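Local structure of transcriptional regulator ComR (Streptococcus vestibularis F0396, 6HU8) at residues E221-F226 and A254-I259; Y168-L173 and A214-S219; K12-C17 and L59-A64; G8-T13 and D68-E73. The protein regulates competence in streptococci as a peptide-pheromone-responsive transcription factor of the RNPP family, and probably binds DNA through its helix-turn-helix domain. All blocks are in the same frame, centred on the assembly; numbering follows the deposited sequence.

Contact 1 of 4, residues E221-F226 and A254-I259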
loop_
_atom_site.group_PDB
_atom_site.type_symbol
_atom_site.label_atom_id
_atom_site.label_comp_id
_atom_site.label_asym_id
_atom_site.label_seq_id
_atom_site.Cartn_x
_atom_site.Cartn_y
_atom_site.Cartn_z
ATOM N N GLU A 221 19.658 -1.386 -8.953
ATOM C CA GLU A 221 20.527 -2.506 -9.309
ATOM C C GLU A 221 20.566 -3.557 -8.200
ATOM O O GLU A 221 21.623 -3.946 -7.702
ATOM C CB GLU A 221 21.941 -2.009 -9.653
ATOM C CG GLU A 221 22.163 -1.886 -11.162
ATOM C CD GLU A 221 23.149 -0.786 -11.552
ATOM O OE1 GLU A 221 23.957 -0.350 -10.698
ATOM O OE2 GLU A 221 23.106 -0.359 -12.731
ATOM N N SER A 222 19.383 -4.014 -7.828
ATOM C CA SER A 222 19.229 -5.089 -6.865
ATOM C C SER A 222 18.641 -6.287 -7.602
ATOM O O SER A 222 17.478 -6.629 -7.413
ATOM C CB SER A 222 18.326 -4.646 -5.713
ATOM O OG SER A 222 18.091 -5.699 -4.790
ATOM N N PHE A 223 19.442 -6.917 -8.452
ATOM C CA PHE A 223 18.889 -7.862 -9.422
ATOM C C PHE A 223 18.624 -9.260 -8.859
ATOM O O PHE A 223 17.995 -10.093 -9.536
ATOM C CB PHE A 223 19.803 -7.946 -10.647
ATOM C CG PHE A 223 19.709 -6.744 -11.546
ATOM C CD1 PHE A 223 18.555 -6.494 -12.260
ATOM C CD2 PHE A 223 20.757 -5.852 -11.649
ATOM C CE1 PHE A 223 18.454 -5.389 -13.080
ATOM C CE2 PHE A 223 20.660 -4.744 -12.463
ATOM C CZ PHE A 223 19.506 -4.518 -13.185
ATOM N N LYS A 224 19.062 -9.515 -7.624
ATOM C CA LYS A 224 18.798 -10.811 -7.001
ATOM C C LYS A 224 17.291 -11.036 -6.876
ATOM O O LYS A 224 16.555 -10.122 -6.506
ATOM C CB LYS A 224 19.470 -10.921 -5.631
ATOM C CG LYS A 224 18.959 -9.924 -4.579
ATOM C CD LYS A 224 19.055 -10.507 -3.171
ATOM C CE LYS A 224 18.971 -9.418 -2.101
ATOM N NZ LYS A 224 20.181 -8.543 -2.132
ATOM N N ASP A 225 16.849 -12.247 -7.221
ATOM C CA ASP A 225 15.438 -12.642 -7.180
ATOM C C ASP A 225 14.523 -11.880 -8.155
ATOM O O ASP A 225 13.292 -11.921 -7.991
ATOM C CB ASP A 225 14.870 -12.491 -5.757
ATOM C CG ASP A 225 15.520 -13.436 -4.766
ATOM O OD1 ASP A 225 15.088 -14.609 -4.691
ATOM O OD2 ASP A 225 16.461 -13.000 -4.066
ATOM N N PHE A 226 15.091 -11.201 -9.158
ATOM C CA PHE A 226 14.258 -10.395 -10.057
ATOM C C PHE A 226 13.204 -11.256 -10.760
ATOM O O PHE A 226 12.042 -10.860 -10.852
ATOM C CB PHE A 226 15.094 -9.647 -11.110
ATOM C CG PHE A 226 14.278 -8.700 -11.967
ATOM C CD1 PHE A 226 13.655 -9.149 -13.131
ATOM C CD2 PHE A 226 14.127 -7.370 -11.607
ATOM C CE1 PHE A 226 12.894 -8.288 -13.908
ATOM C CE2 PHE A 226 13.366 -6.500 -12.381
ATOM C CZ PHE A 226 12.750 -6.965 -13.536
ATOM N N ALA A 254 11.663 -7.806 -20.100
ATOM C CA ALA A 254 12.466 -7.431 -21.253
ATOM C C ALA A 254 13.601 -6.474 -20.878
ATOM O O ALA A 254 14.736 -6.638 -21.342
ATOM C CB ALA A 254 11.578 -6.808 -22.329
ATOM N N LYS A 255 13.290 -5.485 -20.044
ATOM C CA LYS A 255 14.273 -4.489 -19.619
ATOM C C LYS A 255 15.369 -5.131 -18.776
ATOM O O LYS A 255 16.545 -4.765 -18.879
ATOM C CB LYS A 255 13.586 -3.350 -18.849
ATOM C CG LYS A 255 13.078 -2.234 -19.778
ATOM C CD LYS A 255 11.825 -1.577 -19.261
ATOM C CE LYS A 255 11.813 -0.080 -19.552
ATOM N NZ LYS A 255 12.005 0.301 -20.970
ATOM N N TYR A 256 14.977 -6.090 -17.945
ATOM C CA TYR A 256 15.926 -6.899 -17.179
ATOM C C TYR A 256 16.908 -7.671 -18.086
ATOM O O TYR A 256 18.142 -7.610 -17.898
ATOM C CB TYR A 256 15.158 -7.870 -16.276
ATOM C CG TYR A 256 16.036 -8.930 -15.658
ATOM C CD1 TYR A 256 16.874 -8.633 -14.585
ATOM C CD2 TYR A 256 16.042 -10.227 -16.158
ATOM C CE1 TYR A 256 17.688 -9.606 -14.025
ATOM C CE2 TYR A 256 16.850 -11.198 -15.612
ATOM C CZ TYR A 256 17.673 -10.883 -14.551
ATOM O OH TYR A 256 18.467 -11.859 -14.012
ATOM N N GLU A 257 16.363 -8.401 -19.062
ATOM C CA GLU A 257 17.187 -9.155 -20.011
ATOM C C GLU A 257 18.138 -8.240 -20.784
ATOM O O GLU A 257 19.313 -8.565 -20.967
ATOM C CB GLU A 257 16.310 -9.950 -20.992
ATOM C CG GLU A 257 15.577 -11.107 -20.355
ATOM C CD GLU A 257 16.506 -12.231 -19.893
ATOM O OE1 GLU A 257 16.026 -13.106 -19.130
ATOM O OE2 GLU A 257 17.698 -12.252 -20.297
ATOM N N LEU A 258 17.621 -7.105 -21.242
ATOM C CA LEU A 258 18.428 -6.084 -21.905
ATOM C C LEU A 258 19.546 -5.538 -21.016
ATOM O O LEU A 258 20.727 -5.605 -21.368
ATOM C CB LEU A 258 17.547 -4.914 -22.324
ATOM C CG LEU A 258 17.286 -4.565 -23.775
ATOM C CD1 LEU A 258 16.855 -3.114 -23.792
ATOM C CD2 LEU A 258 18.509 -4.790 -24.646
ATOM N N ILE A 259 19.158 -4.953 -19.885
ATOM C CA ILE A 259 20.095 -4.214 -19.050
ATOM C C ILE A 259 21.014 -5.134 -18.273
ATOM O O ILE A 259 22.230 -4.902 -18.201
ATOM C CB ILE A 259 19.370 -3.298 -18.041
ATOM C CG1 ILE A 259 18.565 -2.222 -18.774
ATOM C CG2 ILE A 259 20.371 -2.674 -17.066
ATOM C CD1 ILE A 259 17.836 -1.281 -17.836
#
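F223, F226 and Y256 form an aromatic cluster between the loop segment 221-226 and helix 246-261. The F226 and Y256 rings are nearly parallel, with planes 8° apart and centroids 4.6 Å apart. They are slid apart, so each covers the other only near the rim: F226 CD1 lies over one face of Y256, 3.5 Å from its CG. F226 also reaches past the ring, and its CE1 meets Y256 CB at 3.3 Å. F223 CD1 touches Y256 CD1 at 3.6 Å, in the plane of the tyrosine ring and at its edge, while the two planes are inclined by 51°. Y256 has CG anti to its backbone N (chi1 168°), which extends the ring from the helix to both phenylalanines.

I259 CG2 approaches F223 CZ at 4.4 Å.

No hydrogen bond joins the two segments. Within the loop, F226 N binds F223 O at 3.1 Å and closes a type II beta turn, which presents both phenylalanines to the helix.

Around the cluster, H260 stacks on F223 and also meets Y256. I218 of helix 200-219 touches F223, F226 and I259. The contact thus joins the loop 220-225 and the first residue of helix 226-240 to helix 246-261 within the TPR domain.

Contact 2 of 4, residues Y168-L173 and A214-S219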
loop_
_atom_site.group_PDB
_atom_site.type_symbol
_atom_site.label_atom_id
_atom_site.label_comp_id
_atom_site.label_asym_id
_atom_site.label_seq_id
_atom_site.Cartn_x
_atom_site.Cartn_y
_atom_site.Cartn_z
ATOM N N TYR A 168 3.600 3.213 -0.275
ATOM C CA TYR A 168 4.107 4.553 0.051
ATOM C C TYR A 168 5.606 4.506 0.347
ATOM O O TYR A 168 6.359 5.441 0.015
ATOM C CB TYR A 168 3.356 5.144 1.249
ATOM C CG TYR A 168 3.304 6.657 1.284
ATOM C CD1 TYR A 168 3.025 7.392 0.132
ATOM C CD2 TYR A 168 3.504 7.355 2.476
ATOM C CE1 TYR A 168 2.962 8.778 0.165
ATOM C CE2 TYR A 168 3.435 8.739 2.523
ATOM C CZ TYR A 168 3.169 9.444 1.367
ATOM O OH TYR A 168 3.097 10.813 1.417
ATOM N N TYR A 169 6.037 3.418 0.975
ATOM C CA TYR A 169 7.461 3.203 1.229
ATOM C C TYR A 169 8.240 3.157 -0.095
ATOM O O TYR A 169 9.207 3.903 -0.274
ATOM C CB TYR A 169 7.674 1.919 2.048
ATOM C CG TYR A 169 9.084 1.354 1.953
ATOM C CD1 TYR A 169 10.190 2.092 2.396
ATOM C CD2 TYR A 169 9.309 0.082 1.433
ATOM C CE1 TYR A 169 11.485 1.579 2.304
ATOM C CE2 TYR A 169 10.609 -0.439 1.329
ATOM C CZ TYR A 169 11.684 0.316 1.768
ATOM O OH TYR A 169 12.960 -0.188 1.675
ATOM N N PHE A 170 7.815 2.306 -1.029
ATOM C CA PHE A 170 8.469 2.232 -2.339
ATOM C C PHE A 170 8.465 3.590 -3.034
ATOM O O PHE A 170 9.445 3.973 -3.689
ATOM C CB PHE A 170 7.794 1.177 -3.223
ATOM C CG PHE A 170 7.977 -0.223 -2.719
ATOM C CD1 PHE A 170 9.179 -0.605 -2.127
ATOM C CD2 PHE A 170 6.964 -1.153 -2.827
ATOM C CE1 PHE A 170 9.373 -1.896 -1.655
ATOM C CE2 PHE A 170 7.153 -2.453 -2.358
ATOM C CZ PHE A 170 8.353 -2.818 -1.762
ATOM N N TYR A 171 7.365 4.322 -2.865
ATOM C CA TYR A 171 7.242 5.685 -3.375
ATOM C C TYR A 171 8.336 6.614 -2.834
ATOM O O TYR A 171 8.739 7.549 -3.524
ATOM C CB TYR A 171 5.867 6.232 -3.024
ATOM C CG TYR A 171 5.496 7.568 -3.632
ATOM C CD1 TYR A 171 5.316 7.706 -5.001
ATOM C CD2 TYR A 171 5.256 8.676 -2.823
ATOM C CE1 TYR A 171 4.936 8.925 -5.560
ATOM C CE2 TYR A 171 4.875 9.894 -3.366
ATOM C CZ TYR A 171 4.717 10.016 -4.736
ATOM O OH TYR A 171 4.339 11.227 -5.280
ATOM N N HIS A 172 8.808 6.363 -1.612
ATOM C CA HIS A 172 9.938 7.127 -1.058
ATOM C C HIS A 172 11.245 6.834 -1.806
ATOM O O HIS A 172 12.138 7.682 -1.882
ATOM C CB HIS A 172 10.172 6.815 0.429
ATOM C CG HIS A 172 9.214 7.484 1.355
ATOM N ND1 HIS A 172 7.855 7.262 1.307
ATOM C CD2 HIS A 172 9.418 8.366 2.363
ATOM C CE1 HIS A 172 7.261 7.985 2.243
ATOM N NE2 HIS A 172 8.189 8.658 2.903
ATOM N N LEU A 173 11.366 5.610 -2.310
ATOM C CA LEU A 173 12.614 5.156 -2.910
ATOM C C LEU A 173 12.729 5.553 -4.367
ATOM O O LEU A 173 13.794 5.424 -4.958
ATOM C CB LEU A 173 12.746 3.639 -2.797
ATOM C CG LEU A 173 12.759 3.067 -1.389
ATOM C CD1 LEU A 173 13.076 1.589 -1.433
ATOM C CD2 LEU A 173 13.781 3.818 -0.543
ATOM N N ALA A 214 9.891 -4.422 -8.859
ATOM C CA ALA A 214 10.585 -4.787 -10.098
ATOM C C ALA A 214 11.219 -3.557 -10.724
ATOM O O ALA A 214 12.375 -3.593 -11.148
ATOM C CB ALA A 214 9.627 -5.453 -11.063
ATOM N N GLY A 215 10.485 -2.450 -10.757
ATOM C CA GLY A 215 11.073 -1.210 -11.235
ATOM C C GLY A 215 12.249 -0.753 -10.379
ATOM O O GLY A 215 13.254 -0.245 -10.899
ATOM N N LEU A 216 12.133 -0.929 -9.064
ATOM C CA LEU A 216 13.196 -0.519 -8.153
ATOM C C LEU A 216 14.414 -1.423 -8.232
ATOM O O LEU A 216 15.552 -0.938 -8.220
ATOM C CB LEU A 216 12.680 -0.476 -6.711
ATOM C CG LEU A 216 11.856 0.767 -6.381
ATOM C CD1 LEU A 216 11.187 0.611 -5.010
ATOM C CD2 LEU A 216 12.747 2.007 -6.439
ATOM N N LYS A 217 14.185 -2.733 -8.300
ATOM C CA LYS A 217 15.290 -3.678 -8.470
ATOM C C LYS A 217 16.126 -3.329 -9.711
ATOM O O LYS A 217 17.356 -3.494 -9.705
ATOM C CB LYS A 217 14.773 -5.122 -8.543
ATOM C CG LYS A 217 14.361 -5.694 -7.178
ATOM C CD LYS A 217 14.304 -7.213 -7.185
ATOM C CE LYS A 217 14.467 -7.790 -5.784
ATOM N NZ LYS A 217 15.831 -7.456 -5.243
ATOM N N ILE A 218 15.485 -2.800 -10.752
ATOM C CA ILE A 218 16.231 -2.357 -11.932
ATOM C C ILE A 218 16.986 -1.061 -11.635
ATOM O O ILE A 218 18.166 -0.936 -11.960
ATOM C CB ILE A 218 15.312 -2.159 -13.152
ATOM C CG1 ILE A 218 14.832 -3.513 -13.666
ATOM C CG2 ILE A 218 16.035 -1.452 -14.266
ATOM C CD1 ILE A 218 13.731 -3.417 -14.713
ATOM N N SER A 219 16.320 -0.109 -10.992
ATOM C CA SER A 219 16.894 1.225 -10.827
ATOM C C SER A 219 17.864 1.308 -9.641
ATOM O O SER A 219 18.705 2.207 -9.575
ATOM C CB SER A 219 15.780 2.257 -10.658
ATOM O OG SER A 219 15.087 2.028 -9.440
#
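L216 reaches from helix 200-219 to F170 and L173 on helix 160-173. Its CD1 sits between the two, 3.7 Å from F170 CD1 and 4.1 Å from L173 CB, and it meets the F170 ring obliquely. CD2 adds to the L173 side, 4.0 Å from L173 CB and 3.9 Å from L173 O. The L173 and L216 side chains cross at about a right angle. L216 has CG anti to its carbonyl carbon (chi1 -78°) and an extended second torsion, which bring CD1 to both partners and CD2 to L173.

The next shell holds F170 and L173 in place. Both rise from the same side of the last turns of helix 160-173. Helix 181-192 lies against them, with I187 on F170 and F184 on L173.

Another face of helix 160-173 carries polar contacts. H172 ND1 donates to Y168 O at 2.7 Å, with an N-H...O angle of 162°. The oxygen lies in the imidazole plane, but the donor stands above the carbonyl plane. H172 NE2 is bonded to E142, and W135 and Y145 stack on the ring. These partners fix the rotation of the imidazole.

Between 168-173 and 214-219 there is no hydrogen bond or ion pair. All three touching residues are buried. The contact is essentially apolar side-chain packing in the TPR domain, so it rests on close fit and exclusion of water rather than on directed bonds.

Contact 3 of 4, residues K12-C17 and L59-A64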
loop_
_atom_site.group_PDB
_atom_site.type_symbol
_atom_site.label_atom_id
_atom_site.label_comp_id
_atom_site.label_asym_id
_atom_site.label_seq_id
_atom_site.Cartn_x
_atom_site.Cartn_y
_atom_site.Cartn_z
ATOM N N LYS A 12 -7.238 7.772 28.338
ATOM C CA LYS A 12 -6.247 8.511 29.098
ATOM C C LYS A 12 -6.530 8.456 30.599
ATOM O O LYS A 12 -5.598 8.302 31.406
ATOM C CB LYS A 12 -6.189 9.967 28.630
ATOM C CG LYS A 12 -5.133 10.812 29.347
ATOM C CD LYS A 12 -4.889 12.107 28.590
ATOM C CE LYS A 12 -5.235 13.332 29.418
ATOM N NZ LYS A 12 -4.118 13.730 30.324
ATOM N N THR A 13 -7.801 8.590 30.976
ATOM C CA THR A 13 -8.154 8.590 32.396
ATOM C C THR A 13 -7.849 7.239 33.026
ATOM O O THR A 13 -7.312 7.173 34.132
ATOM C CB THR A 13 -9.634 8.954 32.620
ATOM O OG1 THR A 13 -9.844 10.309 32.219
ATOM C CG2 THR A 13 -10.007 8.829 34.088
ATOM N N GLU A 14 -8.144 6.164 32.314
ATOM C CA GLU A 14 -7.914 4.831 32.867
ATOM C C GLU A 14 -6.423 4.487 32.942
ATOM O O GLU A 14 -5.968 3.870 33.913
ATOM C CB GLU A 14 -8.649 3.781 32.044
ATOM C CG GLU A 14 -8.487 2.370 32.562
ATOM C CD GLU A 14 -9.130 2.178 33.924
ATOM O OE1 GLU A 14 -8.544 1.453 34.758
ATOM O OE2 GLU A 14 -10.222 2.751 34.155
ATOM N N ARG A 15 -5.672 4.865 31.909
ATOM C CA ARG A 15 -4.227 4.679 31.925
ATOM C C ARG A 15 -3.613 5.366 33.149
ATOM O O ARG A 15 -2.805 4.767 33.876
ATOM C CB ARG A 15 -3.590 5.225 30.636
ATOM C CG ARG A 15 -2.076 5.025 30.584
ATOM C CD ARG A 15 -1.431 5.542 29.305
ATOM N NE ARG A 15 -1.721 6.955 29.043
ATOM C CZ ARG A 15 -1.163 7.982 29.680
ATOM N NH1 ARG A 15 -0.296 7.772 30.665
ATOM N NH2 ARG A 15 -1.490 9.227 29.353
ATOM N N GLU A 16 -3.996 6.622 33.367
ATOM C CA GLU A 16 -3.463 7.407 34.483
ATOM C C GLU A 16 -3.918 6.833 35.809
ATOM O O GLU A 16 -3.144 6.739 36.750
ATOM C CB GLU A 16 -3.892 8.867 34.372
ATOM C CG GLU A 16 -3.071 9.639 33.347
ATOM C CD GLU A 16 -3.638 11.013 33.047
ATOM O OE1 GLU A 16 -4.736 11.337 33.559
ATOM O OE2 GLU A 16 -2.980 11.764 32.291
ATOM N N CYS A 17 -5.182 6.436 35.864
ATOM C CA CYS A 17 -5.729 5.760 37.029
ATOM C C CYS A 17 -4.843 4.582 37.438
ATOM O O CYS A 17 -4.656 4.324 38.615
ATOM C CB CYS A 17 -7.154 5.281 36.728
ATOM S SG CYS A 17 -8.145 4.965 38.180
ATOM N N LEU A 59 -4.942 -2.505 29.521
ATOM C CA LEU A 59 -5.596 -1.915 30.699
ATOM C C LEU A 59 -6.494 -2.890 31.460
ATOM O O LEU A 59 -7.088 -2.515 32.462
ATOM C CB LEU A 59 -6.421 -0.694 30.293
ATOM C CG LEU A 59 -5.621 0.488 29.739
ATOM C CD1 LEU A 59 -6.556 1.578 29.230
ATOM C CD2 LEU A 59 -4.575 1.038 30.757
ATOM N N GLY A 60 -6.597 -4.127 30.978
ATOM C CA GLY A 60 -7.373 -5.152 31.655
ATOM C C GLY A 60 -8.870 -4.881 31.586
ATOM O O GLY A 60 -9.619 -5.278 32.474
ATOM N N LYS A 61 -9.288 -4.184 30.532
ATOM C CA LYS A 61 -10.691 -3.808 30.322
ATOM C C LYS A 61 -11.273 -4.508 29.103
ATOM O O LYS A 61 -10.534 -5.059 28.274
ATOM C CB LYS A 61 -10.808 -2.293 30.148
ATOM C CG LYS A 61 -10.316 -1.515 31.345
ATOM C CD LYS A 61 -11.237 -1.757 32.534
ATOM C CE LYS A 61 -10.962 -0.813 33.673
ATOM N NZ LYS A 61 -11.924 -1.072 34.772
ATOM N N SER A 62 -12.593 -4.486 28.963
ATOM C CA SER A 62 -13.160 -4.891 27.674
ATOM C C SER A 62 -13.334 -3.627 26.844
ATOM O O SER A 62 -13.411 -2.528 27.397
ATOM C CB SER A 62 -14.488 -5.630 27.835
ATOM O OG SER A 62 -15.577 -4.725 27.810
ATOM N N MET A 63 -13.402 -3.773 25.531
ATOM C CA MET A 63 -13.457 -2.607 24.668
ATOM C C MET A 63 -14.715 -1.817 24.897
ATOM O O MET A 63 -14.687 -0.598 24.846
ATOM C CB MET A 63 -13.350 -3.016 23.209
ATOM C CG MET A 63 -11.900 -3.173 22.755
ATOM S SD MET A 63 -11.826 -3.663 21.025
ATOM C CE MET A 63 -12.030 -5.453 21.145
ATOM N N ALA A 64 -15.823 -2.519 25.126
ATOM C CA ALA A 64 -17.067 -1.876 25.517
ATOM C C ALA A 64 -16.869 -0.930 26.719
ATOM O O ALA A 64 -17.461 0.154 26.762
ATOM C CB ALA A 64 -18.110 -2.925 25.828
#
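The Schellman motif that ends helix 49-59 packs against helix 3-17 in the N-terminal helix-turn-helix domain, where L59 meets E14 and R15. L59 CD1 lies 3.9 Å from E14 CG, on the aliphatic part of the glutamate. The other methyl, CD2, rests on the helix backbone, 3.8 Å from R15 CA. L59 has CG anti to its carbonyl carbon (chi1 -65°), which sets one methyl on the E14 side chain and the other on the R15 backbone. L25 of helix 22-26 also touches L59.

G60 follows with positive phi and turns the chain out of helix 49-59 toward helix 63-67. K61 then comes back to E14 from the other direction. Here helix 3-17 packs on the end of helix 49-59, consistent with the helical bundle of Cro/C1-type DNA-binding domains.

E14 leaves its helix with CG anti to the backbone N (chi1 -179°) and bends at the second torsion. This lays the carboxylate beside the lysine chain. K61 CE is 3.5 Å from E14 OE1. The ammonium is farther off: K61 NZ is 4.2 Å from E14 OE1, beyond a salt bridge, so only a weak electrostatic attraction is likely. The carboxylate has a firmer partner in Q18, whose NE2 binds both E14 OE1 and L59 O. R15 directs its guanidinium away from L59, to a salt bridge with E41 and a hydrogen bond to M20 O.

Contact 4 of 4, residues G8-T13 and D68-E73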
loop_
_atom_site.group_PDB
_atom_site.type_symbol
_atom_site.label_atom_id
_atom_site.label_comp_id
_atom_site.label_asym_id
_atom_site.label_seq_id
_atom_site.Cartn_x
_atom_site.Cartn_y
_atom_site.Cartn_z
ATOM N N GLY A 8 -10.786 9.166 23.580
ATOM C CA GLY A 8 -9.436 9.523 24.012
ATOM C C GLY A 8 -9.323 9.809 25.515
ATOM O O GLY A 8 -8.411 9.333 26.198
ATOM N N LEU A 9 -10.257 10.578 26.059
ATOM C CA LEU A 9 -10.193 10.914 27.483
ATOM C C LEU A 9 -10.483 9.701 28.372
ATOM O O LEU A 9 -9.909 9.572 29.443
ATOM C CB LEU A 9 -11.162 12.049 27.805
ATOM C CG LEU A 9 -11.259 12.483 29.264
ATOM C CD1 LEU A 9 -9.954 13.159 29.751
ATOM C CD2 LEU A 9 -12.472 13.389 29.440
ATOM N N ARG A 10 -11.348 8.795 27.930
ATOM C CA ARG A 10 -11.599 7.581 28.713
ATOM C C ARG A 10 -10.362 6.706 28.786
ATOM O O ARG A 10 -10.032 6.156 29.834
ATOM C CB ARG A 10 -12.759 6.781 28.126
ATOM C CG ARG A 10 -14.098 7.206 28.673
ATOM C CD ARG A 10 -15.216 6.389 28.083
ATOM N NE ARG A 10 -16.374 7.226 27.774
ATOM C CZ ARG A 10 -16.756 7.564 26.543
ATOM N NH1 ARG A 10 -17.827 8.332 26.379
ATOM N NH2 ARG A 10 -16.085 7.127 25.473
ATOM N N ILE A 11 -9.681 6.578 27.656
ATOM C CA ILE A 11 -8.449 5.822 27.601
ATOM C C ILE A 11 -7.395 6.462 28.493
ATOM O O ILE A 11 -6.733 5.783 29.290
ATOM C CB ILE A 11 -7.924 5.730 26.160
ATOM C CG1 ILE A 11 -8.827 4.806 25.324
ATOM C CG2 ILE A 11 -6.492 5.242 26.155
ATOM C CD1 ILE A 11 -8.565 4.894 23.810
ATOM N N LYS A 12 -7.238 7.772 28.338
ATOM C CA LYS A 12 -6.247 8.511 29.098
ATOM C C LYS A 12 -6.530 8.456 30.599
ATOM O O LYS A 12 -5.598 8.302 31.406
ATOM C CB LYS A 12 -6.189 9.967 28.630
ATOM C CG LYS A 12 -5.133 10.812 29.347
ATOM C CD LYS A 12 -4.889 12.107 28.590
ATOM C CE LYS A 12 -5.235 13.332 29.418
ATOM N NZ LYS A 12 -4.118 13.730 30.324
ATOM N N THR A 13 -7.801 8.590 30.976
ATOM C CA THR A 13 -8.154 8.590 32.396
ATOM C C THR A 13 -7.849 7.239 33.026
ATOM O O THR A 13 -7.312 7.173 34.132
ATOM C CB THR A 13 -9.634 8.954 32.620
ATOM O OG1 THR A 13 -9.844 10.309 32.219
ATOM C CG2 THR A 13 -10.007 8.829 34.088
ATOM N N ASP A 68 -17.821 3.209 26.578
ATOM C CA ASP A 68 -19.120 3.555 27.175
ATOM C C ASP A 68 -20.187 3.385 26.101
ATOM O O ASP A 68 -20.426 2.266 25.630
ATOM C CB ASP A 68 -19.123 4.973 27.739
ATOM C CG ASP A 68 -19.897 5.085 29.046
ATOM O OD1 ASP A 68 -20.887 4.349 29.216
ATOM O OD2 ASP A 68 -19.512 5.916 29.896
ATOM N N HIS A 69 -20.800 4.479 25.660
ATOM C CA HIS A 69 -21.808 4.353 24.603
ATOM C C HIS A 69 -21.260 4.707 23.219
ATOM O O HIS A 69 -21.937 4.479 22.208
ATOM C CB HIS A 69 -23.026 5.226 24.912
ATOM C CG HIS A 69 -23.618 4.976 26.267
ATOM N ND1 HIS A 69 -24.355 5.928 26.942
ATOM C CD2 HIS A 69 -23.577 3.889 27.072
ATOM C CE1 HIS A 69 -24.742 5.436 28.108
ATOM N NE2 HIS A 69 -24.281 4.200 28.211
ATOM N N ASP A 70 -20.049 5.266 23.174
ATOM C CA ASP A 70 -19.411 5.642 21.904
ATOM C C ASP A 70 -19.099 4.413 21.066
ATOM O O ASP A 70 -18.959 3.317 21.605
ATOM C CB ASP A 70 -18.114 6.434 22.147
ATOM C CG ASP A 70 -18.361 7.788 22.777
ATOM O OD1 ASP A 70 -19.301 8.479 22.334
ATOM O OD2 ASP A 70 -17.603 8.168 23.702
ATOM N N ARG A 71 -18.976 4.597 19.752
ATOM C CA ARG A 71 -18.645 3.491 18.848
ATOM C C ARG A 71 -17.462 3.820 17.948
ATOM O O ARG A 71 -17.148 4.990 17.737
ATOM C CB ARG A 71 -19.855 3.131 17.992
ATOM C CG ARG A 71 -21.115 2.919 18.805
ATOM C CD ARG A 71 -22.353 3.258 18.007
ATOM N NE ARG A 71 -22.608 2.278 16.958
ATOM C CZ ARG A 71 -23.122 2.574 15.768
ATOM N NH1 ARG A 71 -23.434 3.832 15.470
ATOM N NH2 ARG A 71 -23.325 1.615 14.873
ATOM N N ILE A 72 -16.804 2.783 17.433
ATOM C CA ILE A 72 -15.730 2.946 16.453
ATOM C C ILE A 72 -15.996 2.143 15.189
ATOM O O ILE A 72 -15.107 1.997 14.346
ATOM C CB ILE A 72 -14.368 2.504 16.995
ATOM C CG1 ILE A 72 -14.457 1.064 17.502
ATOM C CG2 ILE A 72 -13.894 3.460 18.073
ATOM C CD1 ILE A 72 -13.116 0.434 17.767
ATOM N N GLU A 73 -17.206 1.610 15.052
ATOM C CA GLU A 73 -17.473 0.753 13.910
ATOM C C GLU A 73 -17.754 1.547 12.632
ATOM O O GLU A 73 -18.290 2.664 12.650
ATOM C CB GLU A 73 -18.630 -0.204 14.209
ATOM C CG GLU A 73 -20.000 0.412 14.148
ATOM C CD GLU A 73 -21.054 -0.565 14.613
ATOM O OE1 GLU A 73 -20.734 -1.394 15.493
ATOM O OE2 GLU A 73 -22.193 -0.514 14.102
HETATM O O HOH W 1 -17.800 8.259 30.016
#
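R10 grips D70 with both terminal nitrogens, and this is the tight part of the contact. The R10 chain bends at its third torsion, which brings the guanidinium to D70. Its NH1 and NH2 converge on a single oxygen: D70 OD2 is 2.7 Å from R10 NH1 and 2.6 Å from R10 NH2. The salt bridge is end-on. The oxygen lies in the guanidinium plane, but the carboxylate is turned 48° against it. NH2 arrives on the anti side of OD2, whereas NH1 comes from above the carboxylate plane. Neither bond is straight, with N-H...O angles of 136° for NH1 and 143° for NH2, as expected when two donors share one acceptor. S6 OG also bonds to OD2, so three donors surround that oxygen and should stabilise its negative charge.

The D68 side is looser. D68 CB sits over one face of the guanidinium, 3.6 Å from R10 NE. D68 OD2 is 4.0 Å from R10 NE and well out of the guanidinium plane, so no N-H points at it. A water fills in. It accepts from R10 NE at 2.9 Å, in the guanidinium plane, and donates to D68 OD2 at 2.9 Å. D68 itself is exposed, and the contact lies at the surface.

D68 has positive phi and follows the end of helix 63-67. The polar contact therefore ties helix 3-17 to the linker 68-75, which leads from the helix-turn-helix region to helix 76-87 and the TPR domain.

Overall arrangement
The four contacts form two pairs at opposite sides of the chain's centre. Contacts 3 and 4 share K12 and T13 on helix 3-17, and their centres are 9 Å apart. They meet where L59 CD1 packs on I11 O at 4.2 Å. Contacts 1 and 2 both lie in the TPR domain, with centres 13 Å apart. There S222 N probably bonds to K217 O at 2.8 Å, and F226 packs on A214 and I218, so helix 200-219 links the two. Between the pairs there is no touch: contacts 2 and 4 come within about 23 Å at their nearest atoms, contacts 1 and 3 within about 39 Å. The structure is the apo form, without bound pheromone.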